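Long-range contacts in iota-carrageenase (Alteromonas sp. ATCC 43554, PDB 1KTW), which hydrolyses the beta-1,4 linkages inside iota-carrageenan, a sulfated galactan of red algal cell walls, with inversion of anomeric configuration: residues N147-D152 against R181-N186; R216-N221 against G252-K257; L366-L371 against Q397-P402. All blocks are in the same frame, centred on the assembly; numbering follows the deposited sequence.

Overall arrangement
The three contacts follow one another along the chain, each closing before the next opens, and none touches another: their centres lie about 22 to 24 Å apart. Contact 1 joins strands 143-151 and 177-185, neighbouring parallel strands on successive coils of a right-handed parallel beta-helix of the pectate lyase-like kind. Contact 2 belongs to a separate parallel sheet of that helix, at the end of strand 216-218 and in the loop after strand 250-252. Contact 3 pairs the short antiparallel strands 364-366 and 399-401. Contacts 2 and 3 come within about 8 Å at their nearest atoms and hold the same sulfated anhydrogalactose unit between them, whereas contact 1 builds the helix wall.

Contact 1: residues N147-D152 against R181-N186; sequences NFTIDD and RIKQNN. With NA (sodium ion), chain K.
Asn185 reaches across to Asp151, its ND2 donating to OD1 at 3.1 Å with the acceptor close to the amide plane; CG stands beside the backbone N (chi1 -66°), which carries the amide alongside Asp151. The Asp151 carboxylate also binds a sodium ion, OD2 modelled at a doubtfully short 2.0 Å and OD1 at 2.9 Å, while Lys125 bonds OD2. On its other branch Asn185 accepts at OD1 from Lys183 NZ (2.9 Å), so one amide links an acid to a base. Putting an alanine here would probably leave Asp151 OD1 without its cross-strand donor and set the Lys183 ammonium free to turn.

In the parallel backbone ladder, Phe148 N and Ile150 N give to Arg181 O and Lys183 O, and the Phe148 and Ile150 carbonyls take Lys183 N and Asn185 N. Asp152 N to Asn185 O is the last bond of the ladder.

At the other end the Asn147 amide lies stacked on the Arg181 guanidinium, CG 3.6 Å above its plane and the planes 22° apart. Asn147 has positive phi, a backbone shape that asparagine accepts readily, and its ND2 is held by the carbonyls of Gly115 and Gly117.

Ile182 CG1 sits over the Phe148 ring, 4.1 Å from its centroid. The ring also meets Phe120, so apolar side chains from successive strands come together. This face is largely apolar, with Gln184 a polar exception bonded to Ser159; the other is polar, and the sodium ion and Lys125 probably help to balance its carboxylate.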
loop_
_atom_site.group_PDB
_atom_site.type_symbol
_atom_site.label_atom_id
_atom_site.label_comp_id
_atom_site.label_asym_id
_atom_site.label_seq_id
_atom_site.Cartn_x
_atom_site.Cartn_y
_atom_site.Cartn_z
ATOM N N ASN A 147 -0.830 6.444 15.592
ATOM C CA ASN A 147 -1.845 7.466 15.922
ATOM C C ASN A 147 -1.959 8.827 15.232
ATOM O O ASN A 147 -1.598 9.861 15.815
ATOM C CB ASN A 147 -1.803 7.685 17.450
ATOM C CG ASN A 147 -3.127 8.221 18.039
ATOM O OD1 ASN A 147 -4.201 8.080 17.450
ATOM N ND2 ASN A 147 -3.041 8.805 19.230
ATOM N N PHE A 148 -2.509 8.829 14.018
ATOM C CA PHE A 148 -2.747 10.068 13.271
ATOM C C PHE A 148 -3.684 9.865 12.078
ATOM O O PHE A 148 -4.012 8.728 11.707
ATOM C CB PHE A 148 -1.424 10.745 12.821
ATOM C CG PHE A 148 -0.454 9.835 12.061
ATOM C CD1 PHE A 148 -0.439 9.804 10.660
ATOM C CD2 PHE A 148 0.465 9.038 12.759
ATOM C CE1 PHE A 148 0.485 8.995 9.961
ATOM C CE2 PHE A 148 1.393 8.227 12.071
ATOM C CZ PHE A 148 1.403 8.204 10.677
ATOM N N THR A 149 -4.140 10.982 11.515
ATOM C CA THR A 149 -5.017 10.988 10.347
ATOM C C THR A 149 -4.250 11.660 9.212
ATOM O O THR A 149 -3.488 12.592 9.445
ATOM C CB THR A 149 -6.312 11.800 10.620
ATOM O OG1 THR A 149 -7.064 11.165 11.658
ATOM C CG2 THR A 149 -7.177 11.896 9.351
ATOM N N ILE A 150 -4.436 11.169 7.992
ATOM C CA ILE A 150 -3.786 11.736 6.810
ATOM C C ILE A 150 -4.883 12.249 5.860
ATOM O O ILE A 150 -5.682 11.457 5.368
ATOM C CB ILE A 150 -2.955 10.664 6.036
ATOM C CG1 ILE A 150 -1.814 10.112 6.914
ATOM C CG2 ILE A 150 -2.334 11.286 4.786
ATOM C CD1 ILE A 150 -1.121 8.872 6.302
ATOM N N ASP A 151 -4.943 13.564 5.629
ATOM C CA ASP A 151 -5.934 14.143 4.695
ATOM C C ASP A 151 -5.191 14.213 3.354
ATOM O O ASP A 151 -4.479 15.179 3.089
ATOM C CB ASP A 151 -6.341 15.567 5.135
ATOM C CG ASP A 151 -7.611 15.602 5.997
ATOM O OD1 ASP A 151 -8.062 14.555 6.500
ATOM O OD2 ASP A 151 -8.161 16.711 6.181
ATOM N N ASP A 152 -5.348 13.177 2.523
ATOM C CA ASP A 152 -4.672 13.078 1.226
ATOM C C ASP A 152 -5.380 13.959 0.177
ATOM O O ASP A 152 -6.439 14.534 0.450
ATOM C CB ASP A 152 -4.680 11.598 0.762
ATOM C CG ASP A 152 -3.541 11.253 -0.208
ATOM O OD1 ASP A 152 -2.897 12.165 -0.762
ATOM O OD2 ASP A 152 -3.293 10.044 -0.426
ATOM N N ARG A 181 -3.130 2.446 14.246
ATOM C CA ARG A 181 -4.001 3.595 14.476
ATOM C C ARG A 181 -3.839 4.764 13.514
ATOM O O ARG A 181 -3.519 5.893 13.938
ATOM C CB ARG A 181 -3.815 4.085 15.930
ATOM C CG ARG A 181 -4.129 3.023 16.999
ATOM C CD ARG A 181 -3.779 3.509 18.419
ATOM N NE ARG A 181 -4.711 4.532 18.887
ATOM C CZ ARG A 181 -4.477 5.365 19.900
ATOM N NH1 ARG A 181 -3.329 5.311 20.563
ATOM N NH2 ARG A 181 -5.405 6.250 20.257
ATOM N N ILE A 182 -4.062 4.499 12.230
ATOM C CA ILE A 182 -3.959 5.533 11.198
ATOM C C ILE A 182 -5.179 5.503 10.279
ATOM O O ILE A 182 -5.630 4.419 9.861
ATOM C CB ILE A 182 -2.689 5.348 10.323
ATOM C CG1 ILE A 182 -1.439 5.396 11.208
ATOM C CG2 ILE A 182 -2.601 6.465 9.267
ATOM C CD1 ILE A 182 -0.168 4.922 10.529
ATOM N N LYS A 183 -5.721 6.690 9.997
ATOM C CA LYS A 183 -6.866 6.859 9.091
ATOM C C LYS A 183 -6.413 7.732 7.907
ATOM O O LYS A 183 -5.734 8.737 8.112
ATOM C CB LYS A 183 -8.034 7.559 9.816
ATOM C CG LYS A 183 -9.174 8.067 8.884
ATOM C CD LYS A 183 -9.873 6.923 8.169
ATOM C CE LYS A 183 -10.768 7.402 7.021
ATOM N NZ LYS A 183 -11.946 8.196 7.483
ATOM N N GLN A 184 -6.761 7.342 6.680
ATOM C CA GLN A 184 -6.401 8.130 5.493
ATOM C C GLN A 184 -7.677 8.500 4.717
ATOM O O GLN A 184 -8.531 7.638 4.443
ATOM C CB GLN A 184 -5.435 7.348 4.580
ATOM C CG GLN A 184 -4.899 8.149 3.376
ATOM C CD GLN A 184 -3.649 7.527 2.744
ATOM O OE1 GLN A 184 -2.809 6.947 3.439
ATOM N NE2 GLN A 184 -3.508 7.674 1.429
ATOM N N ASN A 185 -7.799 9.785 4.381
ATOM C CA ASN A 185 -8.946 10.294 3.622
ATOM C C ASN A 185 -8.531 10.667 2.200
ATOM O O ASN A 185 -7.421 11.162 1.978
ATOM C CB ASN A 185 -9.533 11.546 4.296
ATOM C CG ASN A 185 -10.140 11.251 5.664
ATOM O OD1 ASN A 185 -11.007 10.391 5.794
ATOM N ND2 ASN A 185 -9.689 11.974 6.686
ATOM N N ASN A 186 -9.425 10.417 1.243
ATOM C CA ASN A 186 -9.207 10.749 -0.174
ATOM C C ASN A 186 -7.935 10.210 -0.848
ATOM O O ASN A 186 -7.143 10.975 -1.409
ATOM C CB ASN A 186 -9.284 12.285 -0.348
ATOM C CG ASN A 186 -9.602 12.709 -1.790
ATOM O OD1 ASN A 186 -10.233 11.969 -2.548
ATOM N ND2 ASN A 186 -9.179 13.915 -2.160
HETATM NA NA NA K . -9.937 16.648 7.169
HETATM O O HOH W 1 -6.905 8.013 17.929
HETATM O O HOH W 2 -8.826 16.025 -0.397
HETATM O O HOH W 3 -9.791 15.035 9.201
#

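Contact 2: residues R216-N221 against G252-K257; sequences RMETDN and GPHFMK. With DGS (3,6-anhydro-2-O-sulfo-alpha-D-galactopyranose), chain D.
Glu218 and His254 meet through a nearly straight hydrogen bond, NE2 to OE2 at 3.0 Å (168°), the carboxylate oxygen being approached on its anti side and the donor keeping to the imidazole plane. The same OE2 accepts from O4 of the bound anhydrogalactose sulfate at 2.8 Å. Arg216 forms a salt bridge with the other oxygen, NH1 to OE1, from the syn side. That NH1 also bonds sulfate oxygen O8 of the sugar at 2.9 Å, a charge well matched to an anionic ligand. With CG anti to the backbone N (chi1 -172°) and the chain extended beyond it, Glu218 stretches far enough to lie between arginine, histidine and sugar.

Backbone bonds, and one side-chain hydroxyl, link the two segments. Gly252 N donates to Met217 O at 3.1 Å, and Thr219 N returns a weak bond to Gly252 O. The Thr219 hydroxyl gives another weak one to Pro253 O, and is bonded besides to Asn258. Gly252 suits its place, since a beta carbon would lie close to Glu218 CG, 3.6 Å away.

Ring contacts complete the join. Asp220 CB lies over the centre of the His254 ring, 3.5 Å from its centroid, in a CH-pi contact that covers one face while Glu218 OE2 meets the edge. Phe281 also meets this ring. Phe255 brings CZ to 3.5 Å from Asn221 O at its edge, with Thr219 O over a face.

Pro253 to Met256 form a type II' turn, in which His254 holds a positive phi (53°) more often seen in glycine. Here the loop after strand 250-252 lines the site where the carrageenan unit binds, as loops of parallel beta-helix polysaccharide enzymes commonly do, and with strand 216-218 presents a histidine-supported carboxylate to the sugar.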
loop_
_atom_site.group_PDB
_atom_site.type_symbol
_atom_site.label_atom_id
_atom_site.label_comp_id
_atom_site.label_asym_id
_atom_site.label_seq_id
_atom_site.Cartn_x
_atom_site.Cartn_y
_atom_site.Cartn_z
ATOM N N ARG A 216 -1.886 -3.054 1.512
ATOM C CA ARG A 216 -1.535 -3.567 0.177
ATOM C C ARG A 216 -0.223 -4.358 0.198
ATOM O O ARG A 216 0.845 -3.774 0.166
ATOM C CB ARG A 216 -1.436 -2.368 -0.803
ATOM C CG ARG A 216 -1.088 -2.685 -2.273
ATOM C CD ARG A 216 -0.764 -1.385 -3.072
ATOM N NE ARG A 216 -1.949 -0.557 -3.344
ATOM C CZ ARG A 216 -2.721 -0.665 -4.429
ATOM N NH1 ARG A 216 -2.452 -1.568 -5.372
ATOM N NH2 ARG A 216 -3.765 0.136 -4.571
ATOM N N MET A 217 -0.316 -5.690 0.265
ATOM C CA MET A 217 0.880 -6.537 0.289
ATOM C C MET A 217 1.222 -6.965 -1.145
ATOM O O MET A 217 1.119 -8.140 -1.531
ATOM C CB MET A 217 0.656 -7.732 1.246
ATOM C CG MET A 217 0.544 -7.270 2.738
ATOM S SD MET A 217 -0.101 -8.472 3.979
ATOM C CE MET A 217 -1.873 -8.529 3.523
ATOM N N GLU A 218 1.632 -5.968 -1.927
ATOM C CA GLU A 218 1.975 -6.134 -3.335
ATOM C C GLU A 218 3.482 -5.905 -3.448
ATOM O O GLU A 218 3.959 -4.769 -3.535
ATOM C CB GLU A 218 1.170 -5.114 -4.179
ATOM C CG GLU A 218 1.276 -5.310 -5.690
ATOM C CD GLU A 218 0.345 -4.381 -6.481
ATOM O OE1 GLU A 218 -0.096 -3.350 -5.928
ATOM O OE2 GLU A 218 0.065 -4.677 -7.659
ATOM N N THR A 219 4.221 -7.013 -3.458
ATOM C CA THR A 219 5.689 -7.015 -3.454
ATOM C C THR A 219 6.364 -6.947 -4.824
ATOM O O THR A 219 6.889 -7.958 -5.313
ATOM C CB THR A 219 6.162 -8.280 -2.694
ATOM O OG1 THR A 219 5.615 -9.445 -3.333
ATOM C CG2 THR A 219 5.636 -8.266 -1.268
ATOM N N ASP A 220 6.419 -5.748 -5.414
ATOM C CA ASP A 220 6.965 -5.604 -6.765
ATOM C C ASP A 220 8.122 -4.635 -7.043
ATOM O O ASP A 220 8.337 -4.244 -8.197
ATOM C CB ASP A 220 5.814 -5.281 -7.727
ATOM C CG ASP A 220 5.173 -3.922 -7.449
ATOM O OD1 ASP A 220 5.594 -3.237 -6.491
ATOM O OD2 ASP A 220 4.253 -3.523 -8.194
ATOM N N ASN A 221 8.862 -4.245 -6.013
ATOM C CA ASN A 221 10.002 -3.340 -6.181
ATOM C C ASN A 221 11.031 -3.994 -7.119
ATOM O O ASN A 221 11.440 -5.130 -6.898
ATOM C CB ASN A 221 10.658 -3.078 -4.819
ATOM C CG ASN A 221 11.704 -1.995 -4.872
ATOM O OD1 ASN A 221 12.546 -1.970 -5.775
ATOM N ND2 ASN A 221 11.671 -1.091 -3.891
ATOM N N GLY A 252 -0.707 -9.606 -3.505
ATOM C CA GLY A 252 -0.274 -9.590 -4.902
ATOM C C GLY A 252 1.241 -9.777 -4.936
ATOM O O GLY A 252 1.984 -8.805 -4.926
ATOM N N PRO A 253 1.733 -11.022 -5.028
ATOM C CA PRO A 253 3.176 -11.296 -5.038
ATOM C C PRO A 253 4.023 -10.986 -6.267
ATOM O O PRO A 253 5.254 -10.932 -6.167
ATOM C CB PRO A 253 3.231 -12.774 -4.682
ATOM C CG PRO A 253 2.035 -13.309 -5.436
ATOM C CD PRO A 253 0.957 -12.272 -5.154
ATOM N N HIS A 254 3.392 -10.767 -7.418
ATOM C CA HIS A 254 4.155 -10.529 -8.645
ATOM C C HIS A 254 5.178 -11.675 -8.824
ATOM O O HIS A 254 4.771 -12.836 -8.911
ATOM C CB HIS A 254 4.823 -9.134 -8.614
ATOM C CG HIS A 254 3.850 -7.996 -8.764
ATOM N ND1 HIS A 254 3.889 -7.118 -9.827
ATOM C CD2 HIS A 254 2.798 -7.612 -7.999
ATOM C CE1 HIS A 254 2.902 -6.241 -9.712
ATOM N NE2 HIS A 254 2.224 -6.518 -8.612
ATOM N N PHE A 255 6.483 -11.364 -8.847
ATOM C CA PHE A 255 7.568 -12.355 -9.041
ATOM C C PHE A 255 8.235 -12.878 -7.759
ATOM O O PHE A 255 9.118 -13.738 -7.826
ATOM C CB PHE A 255 8.676 -11.715 -9.884
ATOM C CG PHE A 255 9.199 -10.431 -9.279
ATOM C CD1 PHE A 255 10.102 -10.461 -8.211
ATOM C CD2 PHE A 255 8.686 -9.202 -9.686
ATOM C CE1 PHE A 255 10.473 -9.280 -7.552
ATOM C CE2 PHE A 255 9.049 -8.015 -9.035
ATOM C CZ PHE A 255 9.941 -8.057 -7.966
ATOM N N MET A 256 7.824 -12.354 -6.607
ATOM C CA MET A 256 8.428 -12.697 -5.318
ATOM C C MET A 256 7.853 -13.866 -4.513
ATOM O O MET A 256 6.626 -14.030 -4.410
ATOM C CB MET A 256 8.407 -11.436 -4.440
ATOM C CG MET A 256 8.962 -11.615 -3.038
ATOM S SD MET A 256 10.709 -12.083 -3.025
ATOM C CE MET A 256 11.352 -11.006 -4.316
ATOM N N LYS A 257 8.741 -14.679 -3.935
ATOM C CA LYS A 257 8.296 -15.784 -3.085
ATOM C C LYS A 257 8.262 -15.267 -1.634
ATOM O O LYS A 257 9.312 -15.075 -1.008
ATOM C CB LYS A 257 9.249 -16.977 -3.161
ATOM C CG LYS A 257 8.749 -18.151 -2.344
ATOM C CD LYS A 257 9.814 -19.205 -2.101
ATOM C CE LYS A 257 9.288 -20.288 -1.159
ATOM N NZ LYS A 257 10.319 -21.320 -0.873
HETATM C C1 DGS D . -2.975 -3.101 -12.147
HETATM C C2 DGS D . -3.357 -3.018 -10.663
HETATM C C3 DGS D . -2.107 -3.260 -9.799
HETATM C C4 DGS D . -1.052 -2.228 -10.119
HETATM C C5 DGS D . -0.642 -2.710 -11.492
HETATM C C6 DGS D . -0.575 -4.230 -11.240
HETATM O O2 DGS D . -4.098 -1.793 -10.433
HETATM O O3 DGS D . -1.559 -4.530 -10.221
HETATM O O4 DGS D . 0.025 -2.369 -9.199
HETATM O O5 DGS D . -1.733 -2.413 -12.415
HETATM O O7 DGS D . -5.428 -0.211 -9.012
HETATM O O8 DGS D . -3.725 -1.664 -7.931
HETATM O O9 DGS D . -5.691 -2.595 -8.710
HETATM S S DGS D . -4.735 -1.505 -8.998
#

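Contact 3: residues L366-L371 against Q397-P402; sequences LKQDQL and QIYIGP. With G4S (4-O-sulfo-beta-D-galactopyranose), chain B; DGS (3,6-anhydro-2-O-sulfo-alpha-D-galactopyranose), chain D; DGS (3,6-anhydro-2-O-sulfo-alpha-D-galactopyranose), chain C.
Leu366 pairs with Tyr399 as an antiparallel hydrogen-bonded pair, N to Tyr399 O at 2.8 Å and Tyr399 N back to Leu366 O. Its branched end packs along the second segment, CD1 3.7 Å from Gly401 CA and CD2 against the Pro402 carbonyl. Glycine suits position 401, since a beta carbon there would press on this methyl and strike the proline ring.

Lys367 starts away from the other segment, but bends at chi2 and chi3 (-64° and -70°) bring its ammonium back. NZ donates to a lone pair of Gln397 O at 2.9 Å, then reaches the ligand: O2 of one anhydrogalactose sulfate (chain D) at 3.1 Å, O3 of the adjoining galactose sulfate, and more weakly other oxygens of both. A lysine suits this spot, with several protons to share among sugar oxygens and sulfate. Gln397 itself extends its NE2 to sulfate oxygen O8 of the chain C sugar, its OE1 being held by Trp392.

The Gln368 side chain crosses that of Tyr399 at a slant, CB and CG beside CE1, and its NE2 donates to the phenolic OH at 3.1 Å (165°). Tyr452 is a second partner of that nitrogen, and Tyr451 O bonds the Tyr399 hydroxyl. Gln370 turns back to accept Lys367 N at OE1, bracing the loop. Leu371 ends the walk with CD1 3.8 Å above the centre of the Tyr399 ring, a CH-pi contact squarely on one face.

Strands 364-366 and 399-401 form a small two-stranded sheet, also joined by a backbone bond between Gly401 and Ala364; helix 459-463 packs against Ile400, whose backbone also bonds Cys385, disulfide-linked to Cys457.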
loop_
_atom_site.group_PDB
_atom_site.type_symbol
_atom_site.label_atom_id
_atom_site.label_comp_id
_atom_site.label_asym_id
_atom_site.label_seq_id
_atom_site.Cartn_x
_atom_site.Cartn_y
_atom_site.Cartn_z
ATOM N N LEU A 366 -13.453 0.418 -8.849
ATOM C CA LEU A 366 -13.565 -0.845 -9.588
ATOM C C LEU A 366 -12.596 -0.911 -10.769
ATOM O O LEU A 366 -12.272 0.118 -11.359
ATOM C CB LEU A 366 -15.010 -1.018 -10.123
ATOM C CG LEU A 366 -16.214 -0.966 -9.170
ATOM C CD1 LEU A 366 -17.511 -0.871 -9.991
ATOM C CD2 LEU A 366 -16.234 -2.209 -8.254
ATOM N N LYS A 367 -12.132 -2.118 -11.111
ATOM C CA LYS A 367 -11.227 -2.311 -12.250
ATOM C C LYS A 367 -12.057 -2.793 -13.456
ATOM O O LYS A 367 -13.122 -3.375 -13.278
ATOM C CB LYS A 367 -10.149 -3.361 -11.927
ATOM C CG LYS A 367 -9.283 -3.033 -10.704
ATOM C CD LYS A 367 -8.446 -1.766 -10.902
ATOM C CE LYS A 367 -7.329 -1.974 -11.920
ATOM N NZ LYS A 367 -6.495 -0.728 -12.086
ATOM N N GLN A 368 -11.555 -2.564 -14.670
ATOM C CA GLN A 368 -12.273 -2.955 -15.887
ATOM C C GLN A 368 -12.492 -4.468 -15.969
ATOM O O GLN A 368 -13.555 -4.916 -16.380
ATOM C CB GLN A 368 -11.514 -2.483 -17.139
ATOM C CG GLN A 368 -12.397 -2.354 -18.401
ATOM C CD GLN A 368 -11.584 -2.052 -19.656
ATOM O OE1 GLN A 368 -10.961 -2.939 -20.233
ATOM N NE2 GLN A 368 -11.581 -0.795 -20.074
ATOM N N ASP A 369 -11.485 -5.248 -15.587
ATOM C CA ASP A 369 -11.588 -6.705 -15.619
ATOM C C ASP A 369 -12.526 -7.288 -14.554
ATOM O O ASP A 369 -12.603 -8.510 -14.400
ATOM C CB ASP A 369 -10.199 -7.342 -15.458
ATOM C CG ASP A 369 -9.325 -7.173 -16.692
ATOM O OD1 ASP A 369 -9.102 -6.025 -17.126
ATOM O OD2 ASP A 369 -8.849 -8.197 -17.233
ATOM N N GLN A 370 -13.229 -6.430 -13.821
ATOM C CA GLN A 370 -14.161 -6.882 -12.788
ATOM C C GLN A 370 -15.629 -6.526 -13.142
ATOM O O GLN A 370 -16.572 -7.065 -12.548
ATOM C CB GLN A 370 -13.797 -6.244 -11.425
ATOM C CG GLN A 370 -12.378 -6.553 -10.876
ATOM C CD GLN A 370 -12.033 -5.752 -9.595
ATOM O OE1 GLN A 370 -12.574 -4.662 -9.354
ATOM N NE2 GLN A 370 -11.115 -6.289 -8.786
ATOM N N LEU A 371 -15.817 -5.631 -14.112
ATOM C CA LEU A 371 -17.160 -5.184 -14.492
ATOM C C LEU A 371 -18.109 -6.248 -15.050
ATOM O O LEU A 371 -19.328 -6.102 -14.957
ATOM C CB LEU A 371 -17.072 -4.031 -15.503
ATOM C CG LEU A 371 -16.357 -2.740 -15.069
ATOM C CD1 LEU A 371 -16.326 -1.750 -16.255
ATOM C CD2 LEU A 371 -17.077 -2.119 -13.879
ATOM N N GLN A 397 -8.459 2.455 -16.451
ATOM C CA GLN A 397 -7.740 1.988 -15.262
ATOM C C GLN A 397 -8.611 2.042 -13.994
ATOM O O GLN A 397 -8.356 1.313 -13.029
ATOM C CB GLN A 397 -6.462 2.823 -15.026
ATOM C CG GLN A 397 -5.399 2.728 -16.117
ATOM C CD GLN A 397 -4.020 3.233 -15.667
ATOM O OE1 GLN A 397 -3.910 4.186 -14.885
ATOM N NE2 GLN A 397 -2.965 2.602 -16.178
ATOM N N ILE A 398 -9.639 2.893 -13.998
ATOM C CA ILE A 398 -10.509 3.044 -12.828
ATOM C C ILE A 398 -11.976 3.380 -13.157
ATOM O O ILE A 398 -12.249 4.183 -14.061
ATOM C CB ILE A 398 -9.936 4.161 -11.890
ATOM C CG1 ILE A 398 -10.835 4.375 -10.669
ATOM C CG2 ILE A 398 -9.806 5.476 -12.667
ATOM C CD1 ILE A 398 -10.928 3.139 -9.743
ATOM N N TYR A 399 -12.908 2.750 -12.438
ATOM C CA TYR A 399 -14.348 3.023 -12.580
ATOM C C TYR A 399 -14.905 3.165 -11.159
ATOM O O TYR A 399 -14.285 2.688 -10.202
ATOM C CB TYR A 399 -15.103 1.867 -13.283
ATOM C CG TYR A 399 -14.751 1.650 -14.746
ATOM C CD1 TYR A 399 -13.604 0.961 -15.103
ATOM C CD2 TYR A 399 -15.556 2.175 -15.773
ATOM C CE1 TYR A 399 -13.241 0.793 -16.431
ATOM C CE2 TYR A 399 -15.204 2.013 -17.123
ATOM C CZ TYR A 399 -14.042 1.321 -17.441
ATOM O OH TYR A 399 -13.657 1.135 -18.754
ATOM N N ILE A 400 -16.055 3.826 -11.019
ATOM C CA ILE A 400 -16.721 3.966 -9.722
ATOM C C ILE A 400 -18.124 3.356 -9.867
ATOM O O ILE A 400 -18.824 3.636 -10.843
ATOM C CB ILE A 400 -16.851 5.444 -9.283
ATOM C CG1 ILE A 400 -15.464 6.055 -9.044
ATOM C CG2 ILE A 400 -17.684 5.524 -8.014
ATOM C CD1 ILE A 400 -15.511 7.527 -8.642
ATOM N N GLY A 401 -18.530 2.521 -8.915
ATOM C CA GLY A 401 -19.838 1.877 -8.999
ATOM C C GLY A 401 -20.176 1.003 -7.796
ATOM O O GLY A 401 -19.503 1.088 -6.767
ATOM N N PRO A 402 -21.216 0.152 -7.885
ATOM C CA PRO A 402 -21.612 -0.721 -6.773
ATOM C C PRO A 402 -20.549 -1.751 -6.349
ATOM O O PRO A 402 -19.745 -2.194 -7.167
ATOM C CB PRO A 402 -22.871 -1.420 -7.305
ATOM C CG PRO A 402 -23.386 -0.476 -8.388
ATOM C CD PRO A 402 -22.111 -0.036 -9.044
HETATM C C1 G4S B . -4.712 -1.874 -16.526
HETATM C C2 G4S B . -4.878 -1.752 -14.995
HETATM C C3 G4S B . -3.887 -2.689 -14.311
HETATM C C4 G4S B . -4.128 -4.135 -14.780
HETATM C C5 G4S B . -3.918 -4.157 -16.311
HETATM C C6 G4S B . -4.166 -5.528 -16.953
HETATM O O2 G4S B . -4.649 -0.414 -14.566
HETATM O O3 G4S B . -4.034 -2.587 -12.894
HETATM O O4 G4S B . -5.490 -4.541 -14.524
HETATM O O5 G4S B . -4.874 -3.249 -16.929
HETATM O O6 G4S B . -3.396 -6.557 -16.345
HETATM S S G4S B . -5.750 -5.672 -13.417
HETATM O O7 G4S B . -7.193 -5.826 -13.212
HETATM O O8 G4S B . -5.019 -5.350 -12.177
HETATM O O9 G4S B . -5.174 -6.934 -13.904
HETATM C C1 DGS D . -2.975 -3.101 -12.147
HETATM C C2 DGS D . -3.357 -3.018 -10.663
HETATM C C3 DGS D . -2.107 -3.260 -9.799
HETATM C C4 DGS D . -1.052 -2.228 -10.119
HETATM C C5 DGS D . -0.642 -2.710 -11.492
HETATM C C6 DGS D . -0.575 -4.230 -11.240
HETATM O O2 DGS D . -4.098 -1.793 -10.433
HETATM O O3 DGS D . -1.559 -4.530 -10.221
HETATM O O4 DGS D . 0.025 -2.369 -9.199
HETATM O O5 DGS D . -1.733 -2.413 -12.415
HETATM O O7 DGS D . -5.428 -0.211 -9.012
HETATM O O8 DGS D . -3.725 -1.664 -7.931
HETATM O O9 DGS D . -5.691 -2.595 -8.710
HETATM S S DGS D . -4.735 -1.505 -8.998
HETATM C C1 DGS C . -6.705 -0.572 -21.308
HETATM C C2 DGS C . -5.893 0.493 -20.571
HETATM C C3 DGS C . -6.141 0.337 -19.059
HETATM C C4 DGS C . -5.672 -1.041 -18.620
HETATM C C5 DGS C . -6.784 -1.868 -19.244
HETATM C C6 DGS C . -8.017 -1.007 -18.909
HETATM O O2 DGS C . -4.499 0.399 -20.947
HETATM O O3 DGS C . -7.570 0.369 -18.854
HETATM O O4 DGS C . -5.695 -1.122 -17.168
HETATM O O5 DGS C . -6.577 -1.867 -20.684
HETATM O O7 DGS C . -2.104 1.044 -20.592
HETATM O O8 DGS C . -3.703 1.577 -18.852
HETATM O O9 DGS C . -3.729 2.794 -20.893
HETATM S S DGS C . -3.481 1.461 -20.308
HETATM O O HOH W 4 -8.727 -1.530 -14.955
#